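Local atomic coordinates of initiator protein NS1 (Human bocavirus, PDB entry 4KW3), a protein that probably binds the viral replication origin through this N-terminal nuclease domain and nicks one DNA strand to start rolling-circle replication of the parvovirus genome. Residues A[52-57]-A[224-229]; A[77-82]-A[244-249]; A[103-108]-A[116-121]; A[214-219]-A[232-237]. One frame throughout, in Å; residues are numbered along the deposited sequence.

Interaction 1: A[52-57]-A[224-229]; sequences CAPHPD and KPDVCT
The carbonyl oxygen of Asp226 is gripped twice by His55. The backbone N of His55 gives the main bond, 2.8 Å to Asp226 O and fairly straight at 163°. That donor stands above the carbonyl plane rather than within it. The ring adds a second bond from His55 ND1 to Asp226 O, weak at 3.2 Å and bent to 134°. The ring can reach because its CG lies anti to the carbonyl carbon and beside the backbone N (chi1 -75°). Asp226 O sits at the ring edge. Farther along the ring, CE1 of His55 comes 3.7 Å from Val227 O.

Next to this polar pair is an apolar patch. The CG2 methyl of Val227 rests against CA of Pro54 at 3.6 Å. Its other methyl, CG1, meets CB of Cys52 at 4.0 Å. The ring of Pro54 also runs alongside the side chain of Asp226, both pointing the same way.

The contact joins the loop between helices 43-49 and 60-69 to the short helix 225-228. Arg62 of helix 60-69 packs on Cys52, His55 and Val227 and bonds to the carbonyls of Ala53 and Asp57. This is structural packing away from the annotated nuclease site. The chemistry implies a loop held to the helix by one firm backbone bond, a weak ring bond to the same carbonyl, and apolar packing of Val227 against Pro54 and Cys52.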
loop_
_atom_site.group_PDB
_atom_site.type_symbol
_atom_site.label_atom_id
_atom_site.label_comp_id
_atom_site.label_asym_id
_atom_site.label_seq_id
_atom_site.Cartn_x
_atom_site.Cartn_y
_atom_site.Cartn_z
ATOM N N CYS A 52 2.109 4.604 -23.763
ATOM C CA CYS A 52 3.020 5.704 -23.494
ATOM C C CYS A 52 4.489 5.316 -23.627
ATOM O O CYS A 52 4.884 4.199 -23.293
ATOM C CB CYS A 52 2.771 6.256 -22.092
ATOM S SG CYS A 52 1.249 7.192 -21.890
ATOM N N ALA A 53 5.292 6.268 -24.085
ATOM C CA ALA A 53 6.738 6.111 -24.200
ATOM C C ALA A 53 7.383 6.317 -22.836
ATOM O O ALA A 53 6.960 7.193 -22.081
ATOM C CB ALA A 53 7.314 7.109 -25.214
ATOM N N PRO A 54 8.360 5.467 -22.486
ATOM C CA PRO A 54 9.161 5.603 -21.258
ATOM C C PRO A 54 10.023 6.849 -21.297
ATOM O O PRO A 54 10.359 7.341 -22.387
ATOM C CB PRO A 54 10.062 4.377 -21.299
ATOM C CG PRO A 54 10.260 4.143 -22.772
ATOM C CD PRO A 54 8.927 4.455 -23.394
ATOM N N HIS A 55 10.384 7.355 -20.127
ATOM C CA HIS A 55 11.368 8.418 -20.063
ATOM C C HIS A 55 12.670 7.848 -20.620
ATOM O O HIS A 55 12.901 6.630 -20.533
ATOM C CB HIS A 55 11.545 8.880 -18.620
ATOM C CG HIS A 55 10.411 9.713 -18.116
ATOM N ND1 HIS A 55 9.468 9.228 -17.237
ATOM C CD2 HIS A 55 10.041 10.983 -18.402
ATOM C CE1 HIS A 55 8.584 10.172 -16.975
ATOM N NE2 HIS A 55 8.904 11.244 -17.680
ATOM N N PRO A 56 13.529 8.710 -21.192
ATOM C CA PRO A 56 13.438 10.172 -21.244
ATOM C C PRO A 56 12.819 10.712 -22.545
ATOM O O PRO A 56 12.953 11.895 -22.830
ATOM C CB PRO A 56 14.906 10.592 -21.190
ATOM C CG PRO A 56 15.653 9.419 -21.908
ATOM C CD PRO A 56 14.689 8.235 -21.967
ATOM N N ASP A 57 12.175 9.855 -23.327
ATOM C CA ASP A 57 11.385 10.296 -24.467
ATOM C C ASP A 57 10.348 11.337 -24.063
ATOM O O ASP A 57 9.752 11.256 -22.986
ATOM C CB ASP A 57 10.675 9.099 -25.093
ATOM C CG ASP A 57 11.642 8.052 -25.594
ATOM O OD1 ASP A 57 12.684 8.439 -26.174
ATOM O OD2 ASP A 57 11.381 6.850 -25.361
ATOM N N LYS A 224 5.146 0.407 -17.223
ATOM C CA LYS A 224 6.557 0.215 -16.900
ATOM C C LYS A 224 7.034 1.325 -15.975
ATOM O O LYS A 224 6.564 2.465 -16.056
ATOM C CB LYS A 224 7.414 0.210 -18.176
ATOM C CG LYS A 224 7.024 -0.818 -19.222
ATOM C CD LYS A 224 7.360 -2.238 -18.758
ATOM C CE LYS A 224 7.074 -3.276 -19.849
ATOM N NZ LYS A 224 7.716 -4.593 -19.566
ATOM N N PRO A 225 7.976 0.996 -15.092
ATOM C CA PRO A 225 8.509 1.954 -14.128
ATOM C C PRO A 225 9.118 3.177 -14.792
ATOM O O PRO A 225 9.012 4.287 -14.261
ATOM C CB PRO A 225 9.599 1.160 -13.412
ATOM C CG PRO A 225 9.238 -0.243 -13.591
ATOM C CD PRO A 225 8.510 -0.358 -14.884
ATOM N N ASP A 226 9.782 2.981 -15.922
ATOM C CA ASP A 226 10.407 4.107 -16.619
ATOM C C ASP A 226 9.363 5.015 -17.314
ATOM O O ASP A 226 9.692 6.125 -17.760
ATOM C CB ASP A 226 11.541 3.651 -17.549
ATOM C CG ASP A 226 11.101 2.587 -18.506
ATOM O OD1 ASP A 226 10.061 1.945 -18.237
ATOM O OD2 ASP A 226 11.790 2.392 -19.522
ATOM N N VAL A 227 8.118 4.536 -17.405
ATOM C CA VAL A 227 7.000 5.416 -17.731
ATOM C C VAL A 227 6.486 6.158 -16.488
ATOM O O VAL A 227 6.282 7.371 -16.513
ATOM C CB VAL A 227 5.832 4.662 -18.411
ATOM C CG1 VAL A 227 4.607 5.561 -18.554
ATOM C CG2 VAL A 227 6.260 4.139 -19.761
ATOM N N CYS A 228 6.282 5.428 -15.399
ATOM C CA CYS A 228 5.596 5.975 -14.231
ATOM C C CYS A 228 6.490 6.778 -13.320
ATOM O O CYS A 228 5.997 7.412 -12.387
ATOM C CB CYS A 228 4.930 4.863 -13.420
ATOM S SG CYS A 228 3.825 3.802 -14.360
ATOM N N THR A 229 7.800 6.674 -13.524
ATOM C CA THR A 229 8.782 7.356 -12.666
ATOM C C THR A 229 9.476 8.440 -13.441
ATOM O O THR A 229 9.988 8.198 -14.545
ATOM C CB THR A 229 9.872 6.365 -12.128
ATOM O OG1 THR A 229 9.235 5.229 -11.526
ATOM C CG2 THR A 229 10.819 7.035 -11.137
#

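Interaction 2: A[77-82]-A[244-249]; sequences VLCKAV and HTLING
Cys79 meets His244 and Leu246 with its side chain, which projects from helix 77-82 toward strand 244-247. Its SG is anti to the backbone N (chi1 -172°), which carries the sulfur to the strand. There SG lies 3.5 Å from the carbonyl O of His244. It also approaches the imidazole at its edge, 4.0 Å from His244 CD2. The line from SG to the ring centre is 81° off the ring normal. SG also touches CG of Leu246 at 4.0 Å. The CD1 methyl of the same leucine packs against the carbonyl O of Cys79, at 3.6 Å.

Here a long helix packs on a face of the central beta-sheet, as expected of the Rep-like nuclease fold. The axes of the two short segments lie 8.1 Å apart, 29° from parallel. Val105 and Ser107 of the neighbouring strand also touch Cys79.

One residue on, Lys80 uses its backbone and the base of its side chain. Leu246 CD1 lies 3.6 Å from CA of Lys80 and 3.9 Å from its CG. The two side chains cross at about a right angle. Beyond CG the lysine chain is extended, and its NZ bonds to O of Asp71, a residue that the His244 side chain also touches.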
loop_
_atom_site.group_PDB
_atom_site.type_symbol
_atom_site.label_atom_id
_atom_site.label_comp_id
_atom_site.label_asym_id
_atom_site.label_seq_id
_atom_site.Cartn_x
_atom_site.Cartn_y
_atom_site.Cartn_z
ATOM N N VAL A 77 -5.699 3.963 -4.236
ATOM C CA VAL A 77 -6.933 3.758 -3.487
ATOM C C VAL A 77 -6.781 2.626 -2.464
ATOM O O VAL A 77 -7.169 2.774 -1.299
ATOM C CB VAL A 77 -8.106 3.446 -4.439
ATOM C CG1 VAL A 77 -9.416 3.163 -3.658
ATOM C CG2 VAL A 77 -8.302 4.596 -5.397
ATOM N N LEU A 78 -6.203 1.513 -2.906
ATOM C CA LEU A 78 -5.939 0.366 -2.040
ATOM C C LEU A 78 -5.147 0.836 -0.828
ATOM O O LEU A 78 -5.431 0.488 0.326
ATOM C CB LEU A 78 -5.131 -0.699 -2.788
ATOM C CG LEU A 78 -4.771 -1.891 -1.895
ATOM C CD1 LEU A 78 -6.031 -2.510 -1.309
ATOM C CD2 LEU A 78 -3.937 -2.936 -2.624
ATOM N N CYS A 79 -4.154 1.654 -1.122
ATOM C CA CYS A 79 -3.281 2.198 -0.115
ATOM C C CYS A 79 -4.038 3.100 0.885
ATOM O O CYS A 79 -3.795 3.019 2.079
ATOM C CB CYS A 79 -2.135 2.936 -0.816
ATOM S SG CYS A 79 -0.835 3.480 0.258
ATOM N N LYS A 80 -4.945 3.954 0.408
ATOM C CA LYS A 80 -5.779 4.756 1.317
ATOM C C LYS A 80 -6.708 3.873 2.159
ATOM O O LYS A 80 -6.947 4.156 3.331
ATOM C CB LYS A 80 -6.616 5.778 0.551
ATOM C CG LYS A 80 -5.803 6.794 -0.245
ATOM C CD LYS A 80 -6.694 7.623 -1.167
ATOM C CE LYS A 80 -5.887 8.416 -2.168
ATOM N NZ LYS A 80 -6.788 9.245 -3.035
ATOM N N ALA A 81 -7.246 2.821 1.541
ATOM C CA ALA A 81 -8.136 1.890 2.216
ATOM C C ALA A 81 -7.424 1.255 3.415
ATOM O O ALA A 81 -7.940 1.264 4.542
ATOM C CB ALA A 81 -8.618 0.817 1.244
ATOM N N VAL A 82 -6.235 0.714 3.156
ATOM C CA VAL A 82 -5.425 0.091 4.190
ATOM C C VAL A 82 -5.076 1.080 5.311
ATOM O O VAL A 82 -5.174 0.738 6.499
ATOM C CB VAL A 82 -4.140 -0.539 3.585
ATOM C CG1 VAL A 82 -3.204 -0.999 4.672
ATOM C CG2 VAL A 82 -4.498 -1.715 2.683
ATOM N N HIS A 244 2.043 3.548 -4.497
ATOM C CA HIS A 244 1.598 4.723 -3.746
ATOM C C HIS A 244 2.030 4.643 -2.297
ATOM O O HIS A 244 2.049 3.572 -1.707
ATOM C CB HIS A 244 0.081 4.837 -3.792
ATOM C CG HIS A 244 -0.432 6.176 -3.370
ATOM N ND1 HIS A 244 -0.270 7.307 -4.137
ATOM C CD2 HIS A 244 -1.098 6.566 -2.259
ATOM C CE1 HIS A 244 -0.813 8.336 -3.519
ATOM N NE2 HIS A 244 -1.328 7.910 -2.382
ATOM N N THR A 245 2.367 5.785 -1.717
ATOM C CA THR A 245 2.917 5.820 -0.367
ATOM C C THR A 245 2.220 6.859 0.496
ATOM O O THR A 245 2.127 8.028 0.117
ATOM C CB THR A 245 4.419 6.106 -0.435
ATOM O OG1 THR A 245 5.013 5.052 -1.168
ATOM C CG2 THR A 245 5.056 6.112 0.936
ATOM N N LEU A 246 1.708 6.422 1.640
ATOM C CA LEU A 246 1.063 7.339 2.586
ATOM C C LEU A 246 1.866 7.444 3.870
ATOM O O LEU A 246 2.198 6.432 4.492
ATOM C CB LEU A 246 -0.361 6.900 2.890
ATOM C CG LEU A 246 -1.359 7.133 1.754
ATOM C CD1 LEU A 246 -2.705 6.495 2.084
ATOM C CD2 LEU A 246 -1.515 8.638 1.511
ATOM N N ILE A 247 2.228 8.669 4.233
ATOM C CA ILE A 247 2.875 8.916 5.511
ATOM C C ILE A 247 1.908 9.703 6.400
ATOM O O ILE A 247 1.611 10.866 6.133
ATOM C CB ILE A 247 4.191 9.683 5.341
ATOM C CG1 ILE A 247 5.058 8.998 4.289
ATOM C CG2 ILE A 247 4.943 9.781 6.680
ATOM C CD1 ILE A 247 6.281 9.777 3.905
ATOM N N ASN A 248 1.419 9.050 7.447
ATOM C CA ASN A 248 0.454 9.644 8.364
ATOM C C ASN A 248 -0.677 10.363 7.657
ATOM O O ASN A 248 -1.034 11.493 8.016
ATOM C CB ASN A 248 1.163 10.561 9.368
ATOM C CG ASN A 248 1.836 9.775 10.503
ATOM O OD1 ASN A 248 1.332 8.738 10.941
ATOM N ND2 ASN A 248 2.981 10.254 10.960
ATOM N N GLY A 249 -1.202 9.720 6.615
ATOM C CA GLY A 249 -2.343 10.242 5.885
ATOM C C GLY A 249 -1.979 11.053 4.641
ATOM O O GLY A 249 -2.795 11.212 3.736
#

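Interaction 3: A[103-108]-A[116-121]; sequences IIVQSE and CHIIVG
Gln106 and His117 form a hydrogen-bonded antiparallel pair, with His117 N to Gln106 O at 2.8 Å and Gln106 N to His117 O at 2.9 Å. Ile104 and Ile119 repeat the pattern, with Ile119 N to Ile104 O at 2.8 Å. The non-hydrogen-bonded pair Val105-Ile118 lies between them, and Ile103-Val120 and Ser107-Cys116 flank them. Val105 CA lies 3.2 Å from His117 O.

Val105 CG2 meets Ile118 CG1 at 4.0 Å, and Cys116 SG meets Ser107 CB at 3.7 Å. This face lies against helix 74-94. The other bears Ile104, Gln106, His117 and Ile119, and helix 204-212 packs on it.

Toward the turn of the hairpin, Glu108 has CG anti to the backbone N (chi1 160°). Its extended chain brings OE1 to the ring edge of His117, 4.2 Å from NE2. The carboxylate and ring planes are 26° apart. Lys215 forms a salt bridge to Glu108 OE1, and the His115 ring meets His117 edge-to-face. Gln106 is fixed through Thr245, Arg257 and the Leu212 carbonyl.

Glu108 and the RCR-2 histidines His115 and His117 are predicted ligands of a divalent metal. The chemistry implies a regular ladder of backbone bonds that keeps carboxylate and imidazole near each other, consistent with a metal site.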
loop_
_atom_site.group_PDB
_atom_site.type_symbol
_atom_site.label_atom_id
_atom_site.label_comp_id
_atom_site.label_asym_id
_atom_site.label_seq_id
_atom_site.Cartn_x
_atom_site.Cartn_y
_atom_site.Cartn_z
ATOM N N ILE A 103 1.654 6.030 11.275
ATOM C CA ILE A 103 1.319 5.019 10.279
ATOM C C ILE A 103 1.942 5.350 8.923
ATOM O O ILE A 103 1.739 6.443 8.387
ATOM C CB ILE A 103 -0.216 4.906 10.099
ATOM C CG1 ILE A 103 -0.886 4.517 11.424
ATOM C CG2 ILE A 103 -0.570 3.899 8.986
ATOM C CD1 ILE A 103 -2.358 4.780 11.457
ATOM N N ILE A 104 2.700 4.403 8.375
ATOM C CA ILE A 104 3.099 4.463 6.971
ATOM C C ILE A 104 2.492 3.268 6.224
ATOM O O ILE A 104 2.494 2.138 6.743
ATOM C CB ILE A 104 4.612 4.459 6.806
ATOM C CG1 ILE A 104 5.212 5.719 7.450
ATOM C CG2 ILE A 104 4.984 4.326 5.301
ATOM C CD1 ILE A 104 6.742 5.659 7.664
ATOM N N VAL A 105 1.948 3.524 5.031
ATOM C CA VAL A 105 1.408 2.469 4.179
ATOM C C VAL A 105 1.966 2.660 2.777
ATOM O O VAL A 105 2.043 3.786 2.268
ATOM C CB VAL A 105 -0.170 2.427 4.151
ATOM C CG1 VAL A 105 -0.690 1.395 3.152
ATOM C CG2 VAL A 105 -0.744 2.103 5.509
ATOM N N GLN A 106 2.392 1.556 2.174
ATOM C CA GLN A 106 2.857 1.566 0.798
ATOM C C GLN A 106 2.320 0.354 0.034
ATOM O O GLN A 106 2.558 -0.796 0.412
ATOM C CB GLN A 106 4.379 1.578 0.749
ATOM C CG GLN A 106 4.969 1.610 -0.657
ATOM C CD GLN A 106 6.434 2.020 -0.653
ATOM O OE1 GLN A 106 6.772 3.164 -0.320
ATOM N NE2 GLN A 106 7.311 1.084 -1.006
ATOM N N SER A 107 1.607 0.626 -1.052
ATOM C CA SER A 107 1.107 -0.416 -1.949
ATOM C C SER A 107 2.129 -0.720 -3.051
ATOM O O SER A 107 2.872 0.153 -3.472
ATOM C CB SER A 107 -0.223 0.013 -2.557
ATOM O OG SER A 107 -0.110 1.290 -3.161
ATOM N N GLU A 108 2.168 -1.968 -3.502
ATOM C CA GLU A 108 3.137 -2.394 -4.493
ATOM C C GLU A 108 2.531 -3.439 -5.413
ATOM O O GLU A 108 1.936 -4.404 -4.957
ATOM C CB GLU A 108 4.386 -2.955 -3.818
ATOM C CG GLU A 108 5.258 -3.867 -4.696
ATOM C CD GLU A 108 6.508 -4.381 -3.966
ATOM O OE1 GLU A 108 6.757 -3.944 -2.820
ATOM O OE2 GLU A 108 7.240 -5.225 -4.531
ATOM N N CYS A 116 0.302 -4.483 0.318
ATOM C CA CYS A 116 0.628 -3.274 1.041
ATOM C C CYS A 116 1.532 -3.613 2.218
ATOM O O CYS A 116 1.310 -4.612 2.916
ATOM C CB CYS A 116 -0.632 -2.633 1.579
ATOM S SG CYS A 116 -1.605 -1.884 0.327
ATOM N N HIS A 117 2.532 -2.771 2.445
ATOM C CA HIS A 117 3.298 -2.810 3.682
ATOM C C HIS A 117 2.726 -1.733 4.575
ATOM O O HIS A 117 2.421 -0.617 4.099
ATOM C CB HIS A 117 4.767 -2.525 3.432
ATOM C CG HIS A 117 5.471 -3.604 2.680
ATOM N ND1 HIS A 117 6.215 -4.584 3.312
ATOM C CD2 HIS A 117 5.532 -3.869 1.352
ATOM C CE1 HIS A 117 6.716 -5.397 2.401
ATOM N NE2 HIS A 117 6.314 -4.988 1.206
ATOM N N ILE A 118 2.534 -2.086 5.846
ATOM C CA ILE A 118 2.054 -1.148 6.852
ATOM C C ILE A 118 3.045 -1.102 8.005
ATOM O O ILE A 118 3.319 -2.121 8.635
ATOM C CB ILE A 118 0.695 -1.599 7.432
ATOM C CG1 ILE A 118 -0.313 -1.830 6.311
ATOM C CG2 ILE A 118 0.160 -0.613 8.478
ATOM C CD1 ILE A 118 -0.601 -3.277 6.049
ATOM N N ILE A 119 3.582 0.076 8.285
ATOM C CA ILE A 119 4.327 0.266 9.521
ATOM C C ILE A 119 3.435 1.068 10.459
ATOM O O ILE A 119 3.013 2.180 10.140
ATOM C CB ILE A 119 5.670 1.014 9.314
ATOM C CG1 ILE A 119 6.487 0.376 8.194
ATOM C CG2 ILE A 119 6.480 0.998 10.587
ATOM C CD1 ILE A 119 7.624 1.227 7.752
ATOM N N VAL A 120 3.135 0.493 11.611
ATOM C CA VAL A 120 2.281 1.161 12.572
ATOM C C VAL A 120 2.848 1.084 13.997
ATOM O O VAL A 120 3.363 0.037 14.438
ATOM C CB VAL A 120 0.857 0.595 12.508
ATOM C CG1 VAL A 120 0.875 -0.940 12.582
ATOM C CG2 VAL A 120 0.004 1.201 13.591
ATOM N N GLY A 121 2.750 2.199 14.714
ATOM C CA GLY A 121 3.293 2.271 16.053
ATOM C C GLY A 121 2.513 3.206 16.950
ATOM O O GLY A 121 2.005 4.241 16.511
#

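Interaction 4: A[214-219]-A[232-237]; sequences PKNRCI and DNWFIL
Asn216 reaches from its short strand into the loop 232-237 and meets two aromatic residues there. Its CB lies 3.8 Å from CZ3 of Trp234, at the six-membered part of the indole. Next along, CG sits 3.5 Å from CE3 of the same ring. The amide is stacked on the indole, with the two planes only 12° apart. At the tip the two branches part. OD1 accepts a bond from Phe235 N at 2.7 Å. This bond is almost perfectly straight at 178°, and the donor lies in the carbonyl plane on a lone pair. ND2 lies over one face of the indole, offset toward the rim, and gives a weak bond of 3.3 Å to Phe235 O. One amide therefore engages both the N-H and the C=O of Phe235, which fixes the rotation of the amide group.

The side chain of Trp234 gets under the amide because its CG is anti to the backbone N (chi1 -175°), which turns the indole back from a CB that leads away. Phe235 turns its ring to Pro214. CA of Pro214 stands over the ring centre in a CH-pi contact, 3.4 Å from the centroid. CB of Pro214 adds a contact of 3.6 Å to CE1 of Phe235. The ring of His261 meets Phe235 edge-to-face.

Lys215 points its CB away from this loop. Its NZ leaves toward Glu108 of the predicted metal site and makes a weak hydrogen bond with Tyr211 OH. A tyrosine followed by a lysine near the metal site is typical of rolling-circle initiator nucleases; here both are in the predicted RCR-3 motif.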
loop_
_atom_site.group_PDB
_atom_site.type_symbol
_atom_site.label_atom_id
_atom_site.label_comp_id
_atom_site.label_asym_id
_atom_site.label_seq_id
_atom_site.Cartn_x
_atom_site.Cartn_y
_atom_site.Cartn_z
ATOM N N PRO A 214 13.567 3.333 -1.568
ATOM C CA PRO A 214 14.322 3.333 -2.832
ATOM C C PRO A 214 13.788 2.343 -3.866
ATOM O O PRO A 214 14.448 1.391 -4.253
ATOM C CB PRO A 214 15.742 2.990 -2.382
ATOM C CG PRO A 214 15.560 2.169 -1.146
ATOM C CD PRO A 214 14.250 2.572 -0.504
ATOM N N LYS A 215 12.565 2.599 -4.305
ATOM C CA LYS A 215 11.945 1.819 -5.362
ATOM C C LYS A 215 11.446 2.775 -6.443
ATOM O O LYS A 215 11.173 3.947 -6.174
ATOM C CB LYS A 215 10.784 0.988 -4.807
ATOM C CG LYS A 215 11.179 0.043 -3.695
ATOM C CD LYS A 215 10.007 -0.801 -3.254
ATOM C CE LYS A 215 10.394 -1.760 -2.136
ATOM N NZ LYS A 215 9.382 -2.843 -1.981
ATOM N N ASN A 216 11.319 2.284 -7.668
ATOM C CA ASN A 216 10.738 3.113 -8.717
ATOM C C ASN A 216 9.239 2.870 -8.742
ATOM O O ASN A 216 8.761 1.847 -8.248
ATOM C CB ASN A 216 11.382 2.814 -10.062
ATOM C CG ASN A 216 12.883 3.062 -10.049
ATOM O OD1 ASN A 216 13.349 4.083 -9.524
ATOM N ND2 ASN A 216 13.649 2.146 -10.642
ATOM N N ARG A 217 8.490 3.836 -9.261
ATOM C CA ARG A 217 7.052 3.692 -9.329
ATOM C C ARG A 217 6.574 2.911 -10.530
ATOM O O ARG A 217 7.081 3.096 -11.643
ATOM C CB ARG A 217 6.347 5.047 -9.330
ATOM C CG ARG A 217 4.848 4.892 -9.084
ATOM C CD ARG A 217 4.146 6.198 -8.901
ATOM N NE ARG A 217 4.213 7.009 -10.094
ATOM C CZ ARG A 217 3.399 8.026 -10.320
ATOM N NH1 ARG A 217 2.478 8.298 -9.416
ATOM N NH2 ARG A 217 3.502 8.752 -11.437
ATOM N N CYS A 218 5.563 2.074 -10.290
ATOM C CA CYS A 218 4.807 1.456 -11.359
ATOM C C CYS A 218 3.340 1.305 -10.940
ATOM O O CYS A 218 3.045 0.632 -9.961
ATOM C CB CYS A 218 5.399 0.098 -11.698
ATOM S SG CYS A 218 4.504 -0.691 -12.996
ATOM N N ILE A 219 2.423 1.959 -11.655
ATOM C CA ILE A 219 1.001 1.944 -11.258
ATOM C C ILE A 219 0.115 0.918 -11.979
ATOM O O ILE A 219 -1.081 0.858 -11.742
ATOM C CB ILE A 219 0.340 3.331 -11.350
ATOM C CG1 ILE A 219 0.335 3.833 -12.796
ATOM C CG2 ILE A 219 1.033 4.337 -10.421
ATOM C CD1 ILE A 219 -0.271 5.194 -12.922
ATOM N N ASP A 232 14.425 12.368 -12.311
ATOM C CA ASP A 232 15.020 12.756 -11.022
ATOM C C ASP A 232 14.689 11.811 -9.852
ATOM O O ASP A 232 15.285 11.887 -8.775
ATOM C CB ASP A 232 14.571 14.162 -10.653
ATOM C CG ASP A 232 15.091 15.198 -11.614
ATOM O OD1 ASP A 232 16.027 14.882 -12.382
ATOM O OD2 ASP A 232 14.557 16.324 -11.602
ATOM N N ASN A 233 13.731 10.923 -10.055
ATOM C CA ASN A 233 13.341 10.023 -8.989
ATOM C C ASN A 233 13.661 8.567 -9.277
ATOM O O ASN A 233 13.161 7.657 -8.616
ATOM C CB ASN A 233 11.858 10.220 -8.700
ATOM C CG ASN A 233 11.568 11.606 -8.169
ATOM O OD1 ASN A 233 11.727 11.858 -6.973
ATOM N ND2 ASN A 233 11.179 12.529 -9.063
ATOM N N TRP A 234 14.545 8.350 -10.239
ATOM C CA TRP A 234 14.894 6.998 -10.625
ATOM C C TRP A 234 16.000 6.441 -9.757
ATOM O O TRP A 234 17.045 7.064 -9.583
ATOM C CB TRP A 234 15.312 6.950 -12.069
ATOM C CG TRP A 234 15.555 5.583 -12.554
ATOM C CD1 TRP A 234 16.763 4.953 -12.690
ATOM C CD2 TRP A 234 14.558 4.658 -13.003
ATOM N NE1 TRP A 234 16.570 3.690 -13.208
ATOM C CE2 TRP A 234 15.225 3.484 -13.400
ATOM C CE3 TRP A 234 13.161 4.711 -13.106
ATOM C CZ2 TRP A 234 14.552 2.381 -13.901
ATOM C CZ3 TRP A 234 12.486 3.602 -13.605
ATOM C CH2 TRP A 234 13.181 2.461 -14.000
ATOM N N PHE A 235 15.740 5.279 -9.181
ATOM C CA PHE A 235 16.715 4.607 -8.349
ATOM C C PHE A 235 17.397 3.579 -9.225
ATOM O O PHE A 235 16.777 2.576 -9.615
ATOM C CB PHE A 235 16.031 3.949 -7.163
ATOM C CG PHE A 235 15.637 4.908 -6.066
ATOM C CD1 PHE A 235 16.550 5.294 -5.093
ATOM C CD2 PHE A 235 14.331 5.387 -5.982
ATOM C CE1 PHE A 235 16.156 6.138 -4.041
ATOM C CE2 PHE A 235 13.934 6.252 -4.953
ATOM C CZ PHE A 235 14.857 6.636 -3.984
ATOM N N ILE A 236 18.670 3.828 -9.535
ATOM C CA ILE A 236 19.388 3.048 -10.542
ATOM C C ILE A 236 19.484 1.539 -10.212
ATOM O O ILE A 236 19.420 0.722 -11.109
ATOM C CB ILE A 236 20.800 3.684 -10.857
ATOM C CG1 ILE A 236 21.366 3.180 -12.183
ATOM C CG2 ILE A 236 21.781 3.385 -9.768
ATOM C CD1 ILE A 236 20.343 3.151 -13.327
ATOM N N LEU A 237 19.552 1.153 -8.939
ATOM C CA LEU A 237 19.756 -0.268 -8.621
ATOM C C LEU A 237 18.464 -0.969 -8.162
ATOM O O LEU A 237 18.453 -2.161 -7.852
ATOM C CB LEU A 237 20.889 -0.456 -7.585
ATOM C CG LEU A 237 22.301 0.013 -7.983
ATOM C CD1 LEU A 237 23.291 -0.197 -6.847
ATOM C CD2 LEU A 237 22.783 -0.670 -9.263
#

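All four contacts lie in the N-terminal nuclease domain. Interactions 2 and 3 lie near its centre, about 8 Å apart between centres. They share the sheet in which strands 101-109 and 241-247 are neighbours, and Thr245 bonds to Gln106 between them. Interaction 4 lies about 18 Å from each between centres and reaches the same sheet through strand 216-217. Its Lys215 meets Glu108 of interaction 3, which links the RCR-3 segment to the predicted metal site. Interaction 1 is peripheral, about 11 Å from interaction 4 between centres, and Arg217 bonds to Cys228. Along the chain, interaction 3 closes before interaction 4 opens, while the segments of interaction 1 alternate with those of interactions 2 and 4.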